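Local atomic coordinates of fibronectin type III domain-containing protein (PDB entry 6P2K), a protein that probably cleaves the beta-1,4-glucan backbone of xyloglucan, as a family 74 glycoside hydrolase whose beta-propeller catalytic module is the part present here. Residues B[320-325]-B[376-381]; B[353-358]-B[417-422]. All coordinates share one frame; numbering follows the deposited sequence.

Contacts 1 and 2 lie side by side where loops from several propeller sheets converge, their centres about 14 Å apart. They touch through Tyr358 and Trp325. Tyr358 OH meets Asp322 O at 2.7 Å in a probable hydrogen bond, the Tyr358 ring packs on that of Trp321 (CE2 to CE3, 3.8 Å), and Trp325 CH2 lies 3.7 Å from Asn420 CG. Contact 2 is nearer the zinc site of Gln16 and Asp124: the side chain of Gln355 is about 6 Å from that of Gln16, against about 11 Å for Trp325. A glycerol about 4 Å from the Gln355 side chain is consistent with the substrate cleft of family 74 enzymes.

Contact 1. Residues B[320-325]-B[376-381]; sequences SWDIGW and STPTSQ
Ser376 meets the indole of Trp325 at its pyrrole corner: OG lies 3.7 Å from Trp325 CD1, approaching obliquely, and Ser376 CB lies beside the same carbon. With chi1 at 54°, OG sits between the backbone N and the carbonyl carbon of Ser376, which brings it also within 4.0 Å of Gly324 CA. The chain there is suited to glycine: Gly324 has a positive phi, and a beta carbon on it would fall only 3.1 Å from Ser376 OG. Farther along strand 376-379, Pro378 CD rests 4.2 Å from Asp322 OD2, a van der Waals approach.

Asp322 shapes its own loop. Its OD1 accepts the Gly324 N-H at 2.9 Å, closing an Asx turn, with the donor 64° out of the carboxylate plane; Tyr393 OH binds the same oxygen. OD2 takes Asn373 ND2, and Asn373 OD1 in turn accepts from Ser376 N, so one asparagine ties the loop to the start of the strand. The indole is set by NE1, which donates to Gly12 O, and by Tyr375, whose ring meets it edge-to-face while its hydroxyl reaches Ile323 O. From the second subunit, Asn501 packs on Asp322.

The contact thus lays the long loop between strands 304-314 and 336-338 on strand 376-379, which pairs antiparallel with strand 388-395; Tyr393 of that strand lies against Trp325, Ser376 and Pro378 together. No hydrogen bond passes directly between 320-325 and 376-381; they join by van der Waals contact and through shared polar neighbours. Held by three donors, the buried Asp322 carboxylate would probably stay charged: OD1 closes the turn and ties it to Tyr393, while OD2 links the loop to Asn373.

Contact 2. Residues B[353-358]-B[417-422]; sequences TNQTMY and QADNGL
The side chains of Gln355 and Asn420 reach toward each other from opposite directions, their amide planes 65° apart. Gln355 NE2 donates to Asn420 OD1 at 2.9 Å in an almost straight bond, 177° at the hydrogen. OD1 lies in the Gln355 amide plane, and the donor comes in the Asn420 carbonyl plane, on a lone pair, at a C=O...N angle of 132°. At the other end of the Asn420 amide, ND2 lies 3.2 Å from Gln417 OE1 and donates to it; Gly14 O is a second acceptor. In the Tyr358 ring plane, Thr356 OG1 sits at the edge.

Gln355 reaches across because its chain is extended beyond CG. Its NE2 also donates to Asp326 OD2, so two acceptors fix the amide's rotation, while Gln355 OE1 passes 4.1 Å from Asp419 CB. Asp419 directs OD1 to Gly471 N. An alanine in place of Asn420 would probably leave Gln355 NE2 held by Asp326 alone and deprive Gln417 OE1 and Gly14 O of their shared donor, so that the Gln355 amide could turn more easily.

Thr353 OG1 and Thr356 OG1 share a hydrogen bond of 2.7 Å. The contact joins strand-connecting loops of two propeller sheets, between strands 348-351 and 358-363 and between 412-417 and 421-425, with the N-terminal segment at Gly14 bonded to both.

Contact 1. Residues B[320-325]-B[376-381]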
# COMPACT_ATOMS: atom_id res chain seq x y z
N SER B 320 -19.82 -25.21 -14.24
CA SER B 320 -20.28 -25.67 -15.54
C SER B 320 -21.61 -25.06 -15.96
O SER B 320 -22.07 -25.33 -17.08
CB SER B 320 -20.38 -27.20 -15.56
OG SER B 320 -21.43 -27.66 -14.72
N TRP B 321 -22.25 -24.26 -15.11
CA TRP B 321 -23.46 -23.55 -15.50
C TRP B 321 -23.50 -22.21 -14.79
O TRP B 321 -22.93 -22.04 -13.71
CB TRP B 321 -24.73 -24.37 -15.21
CG TRP B 321 -24.78 -25.01 -13.85
CD1 TRP B 321 -24.16 -26.16 -13.47
CD2 TRP B 321 -25.52 -24.55 -12.71
NE1 TRP B 321 -24.45 -26.44 -12.15
CE2 TRP B 321 -25.29 -25.47 -11.67
CE3 TRP B 321 -26.35 -23.45 -12.47
CZ2 TRP B 321 -25.85 -25.32 -10.40
CZ3 TRP B 321 -26.91 -23.31 -11.22
CH2 TRP B 321 -26.66 -24.24 -10.20
N ASP B 322 -24.18 -21.25 -15.41
CA ASP B 322 -24.27 -19.89 -14.88
C ASP B 322 -25.30 -19.86 -13.76
O ASP B 322 -26.51 -19.95 -14.00
CB ASP B 322 -24.65 -18.91 -15.99
CG ASP B 322 -24.86 -17.49 -15.49
OD1 ASP B 322 -24.34 -17.15 -14.40
OD2 ASP B 322 -25.55 -16.71 -16.18
N ILE B 323 -24.83 -19.72 -12.52
CA ILE B 323 -25.74 -19.67 -11.38
C ILE B 323 -26.47 -18.34 -11.28
O ILE B 323 -27.40 -18.22 -10.48
CB ILE B 323 -24.96 -19.99 -10.08
CG1 ILE B 323 -25.93 -20.45 -8.98
CG2 ILE B 323 -24.12 -18.80 -9.64
CD1 ILE B 323 -25.28 -21.26 -7.88
N GLY B 324 -26.09 -17.35 -12.09
CA GLY B 324 -26.77 -16.07 -12.02
C GLY B 324 -26.46 -15.34 -10.72
O GLY B 324 -25.48 -15.62 -10.03
N TRP B 325 -27.34 -14.39 -10.38
CA TRP B 325 -27.11 -13.63 -9.15
C TRP B 325 -27.47 -14.44 -7.91
O TRP B 325 -26.87 -14.23 -6.85
CB TRP B 325 -27.89 -12.31 -9.17
CG TRP B 325 -29.40 -12.41 -9.17
CD1 TRP B 325 -30.24 -12.25 -10.24
CD2 TRP B 325 -30.25 -12.65 -8.03
NE1 TRP B 325 -31.55 -12.38 -9.84
CE2 TRP B 325 -31.58 -12.63 -8.50
CE3 TRP B 325 -30.02 -12.89 -6.67
CZ2 TRP B 325 -32.67 -12.84 -7.65
CZ3 TRP B 325 -31.10 -13.10 -5.83
CH2 TRP B 325 -32.41 -13.07 -6.33
N SER B 376 -31.88 -14.23 -15.47
CA SER B 376 -31.11 -13.01 -15.37
C SER B 376 -30.00 -13.03 -16.40
O SER B 376 -29.60 -14.10 -16.90
CB SER B 376 -30.54 -12.82 -13.96
OG SER B 376 -29.80 -13.95 -13.55
N THR B 377 -29.48 -11.85 -16.72
CA THR B 377 -28.49 -11.68 -17.78
C THR B 377 -27.23 -11.06 -17.21
O THR B 377 -27.29 -9.98 -16.61
CB THR B 377 -29.06 -10.80 -18.90
OG1 THR B 377 -30.33 -11.32 -19.32
CG2 THR B 377 -28.10 -10.78 -20.10
N PRO B 378 -26.06 -11.69 -17.38
CA PRO B 378 -24.83 -11.09 -16.85
C PRO B 378 -24.40 -9.89 -17.67
O PRO B 378 -24.59 -9.84 -18.88
CB PRO B 378 -23.82 -12.23 -16.96
CG PRO B 378 -24.29 -13.02 -18.15
CD PRO B 378 -25.81 -12.95 -18.10
N THR B 379 -23.81 -8.91 -16.98
CA THR B 379 -23.21 -7.75 -17.62
C THR B 379 -21.70 -7.87 -17.58
O THR B 379 -21.13 -8.86 -17.09
CB THR B 379 -23.66 -6.45 -16.96
OG1 THR B 379 -22.85 -6.20 -15.81
CG2 THR B 379 -25.12 -6.53 -16.55
N SER B 380 -21.03 -6.84 -18.08
CA SER B 380 -19.58 -6.81 -18.10
C SER B 380 -18.97 -6.30 -16.80
O SER B 380 -17.75 -6.34 -16.65
CB SER B 380 -19.10 -5.95 -19.27
OG SER B 380 -19.49 -4.60 -19.11
N GLN B 381 -19.79 -5.82 -15.86
CA GLN B 381 -19.28 -5.43 -14.55
C GLN B 381 -19.08 -6.67 -13.67
O GLN B 381 -19.84 -7.63 -13.75
CB GLN B 381 -20.25 -4.48 -13.85
CG GLN B 381 -20.68 -3.28 -14.67
CD GLN B 381 -22.03 -2.73 -14.21
OE1 GLN B 381 -22.95 -2.57 -15.01
NE2 GLN B 381 -22.15 -2.46 -12.92

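Contact 2. Residues B[353-358]-B[417-422]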
# COMPACT_ATOMS: atom_id res chain seq x y z
N THR B 353 -33.60 -23.63 -9.64
CA THR B 353 -32.86 -23.82 -8.40
C THR B 353 -33.67 -23.45 -7.17
O THR B 353 -33.20 -23.70 -6.05
CB THR B 353 -31.54 -23.02 -8.40
OG1 THR B 353 -31.82 -21.61 -8.46
CG2 THR B 353 -30.64 -23.44 -9.56
N ASN B 354 -34.85 -22.84 -7.37
CA ASN B 354 -35.94 -22.59 -6.43
C ASN B 354 -36.64 -21.28 -6.78
O ASN B 354 -37.85 -21.24 -6.98
CB ASN B 354 -35.50 -22.54 -4.96
CG ASN B 354 -36.67 -22.28 -4.02
OD1 ASN B 354 -36.87 -21.16 -3.55
ND2 ASN B 354 -37.45 -23.31 -3.74
N GLN B 355 -35.87 -20.19 -6.85
CA GLN B 355 -36.40 -18.87 -7.16
C GLN B 355 -36.14 -18.46 -8.60
O GLN B 355 -36.28 -17.28 -8.94
CB GLN B 355 -35.80 -17.82 -6.22
CG GLN B 355 -35.78 -18.19 -4.75
CD GLN B 355 -35.27 -17.06 -3.87
OE1 GLN B 355 -35.93 -16.66 -2.91
NE2 GLN B 355 -34.09 -16.52 -4.21
N THR B 356 -35.78 -19.40 -9.46
CA THR B 356 -35.20 -19.08 -10.76
C THR B 356 -35.88 -19.91 -11.85
O THR B 356 -36.79 -20.69 -11.60
CB THR B 356 -33.69 -19.34 -10.75
OG1 THR B 356 -33.43 -20.70 -10.37
CG2 THR B 356 -33.01 -18.42 -9.74
N MET B 357 -35.42 -19.71 -13.09
CA MET B 357 -35.85 -20.50 -14.23
C MET B 357 -34.62 -20.93 -15.01
O MET B 357 -33.77 -20.10 -15.35
CB MET B 357 -36.81 -19.71 -15.14
CG MET B 357 -38.06 -19.19 -14.44
SD MET B 357 -37.81 -17.59 -13.65
CE MET B 357 -37.78 -16.51 -15.08
N TYR B 358 -34.53 -22.22 -15.30
CA TYR B 358 -33.37 -22.79 -15.96
C TYR B 358 -33.81 -23.75 -17.05
O TYR B 358 -34.79 -24.49 -16.88
CB TYR B 358 -32.47 -23.53 -14.96
CG TYR B 358 -31.46 -22.64 -14.27
CD1 TYR B 358 -31.80 -21.92 -13.14
CD2 TYR B 358 -30.16 -22.52 -14.76
CE1 TYR B 358 -30.88 -21.10 -12.51
CE2 TYR B 358 -29.24 -21.71 -14.14
CZ TYR B 358 -29.60 -21.00 -13.01
OH TYR B 358 -28.69 -20.20 -12.39
N GLN B 417 -33.92 -6.78 1.04
CA GLN B 417 -34.87 -7.82 0.68
C GLN B 417 -34.96 -8.88 1.77
O GLN B 417 -34.05 -9.04 2.60
CB GLN B 417 -34.49 -8.48 -0.65
CG GLN B 417 -34.51 -7.53 -1.84
CD GLN B 417 -34.27 -8.23 -3.16
OE1 GLN B 417 -34.07 -9.45 -3.20
NE2 GLN B 417 -34.30 -7.48 -4.25
N ALA B 418 -36.07 -9.60 1.76
CA ALA B 418 -36.17 -10.86 2.47
C ALA B 418 -35.54 -11.96 1.62
O ALA B 418 -35.53 -11.88 0.38
CB ALA B 418 -37.62 -11.20 2.79
N ASP B 419 -35.00 -12.98 2.29
CA ASP B 419 -34.36 -14.13 1.65
C ASP B 419 -33.06 -13.78 0.93
O ASP B 419 -32.06 -14.49 1.09
CB ASP B 419 -35.33 -14.81 0.68
CG ASP B 419 -36.44 -15.56 1.38
OD1 ASP B 419 -36.18 -16.12 2.47
OD2 ASP B 419 -37.57 -15.60 0.85
N ASN B 420 -33.05 -12.71 0.12
CA ASN B 420 -31.90 -12.37 -0.70
C ASN B 420 -31.06 -11.23 -0.12
O ASN B 420 -30.05 -10.86 -0.74
CB ASN B 420 -32.34 -12.01 -2.11
CG ASN B 420 -33.29 -13.05 -2.70
OD1 ASN B 420 -32.98 -14.24 -2.72
ND2 ASN B 420 -34.44 -12.60 -3.17
N GLY B 421 -31.46 -10.65 1.00
CA GLY B 421 -30.57 -9.77 1.76
C GLY B 421 -30.18 -8.50 1.03
O GLY B 421 -31.02 -7.77 0.49
N LEU B 422 -28.88 -8.20 1.06
CA LEU B 422 -28.33 -6.96 0.50
C LEU B 422 -28.24 -7.09 -1.01
O LEU B 422 -27.32 -7.72 -1.53
CB LEU B 422 -26.96 -6.67 1.10
CG LEU B 422 -26.81 -6.58 2.62
CD1 LEU B 422 -25.36 -6.79 3.03
CD2 LEU B 422 -27.32 -5.24 3.14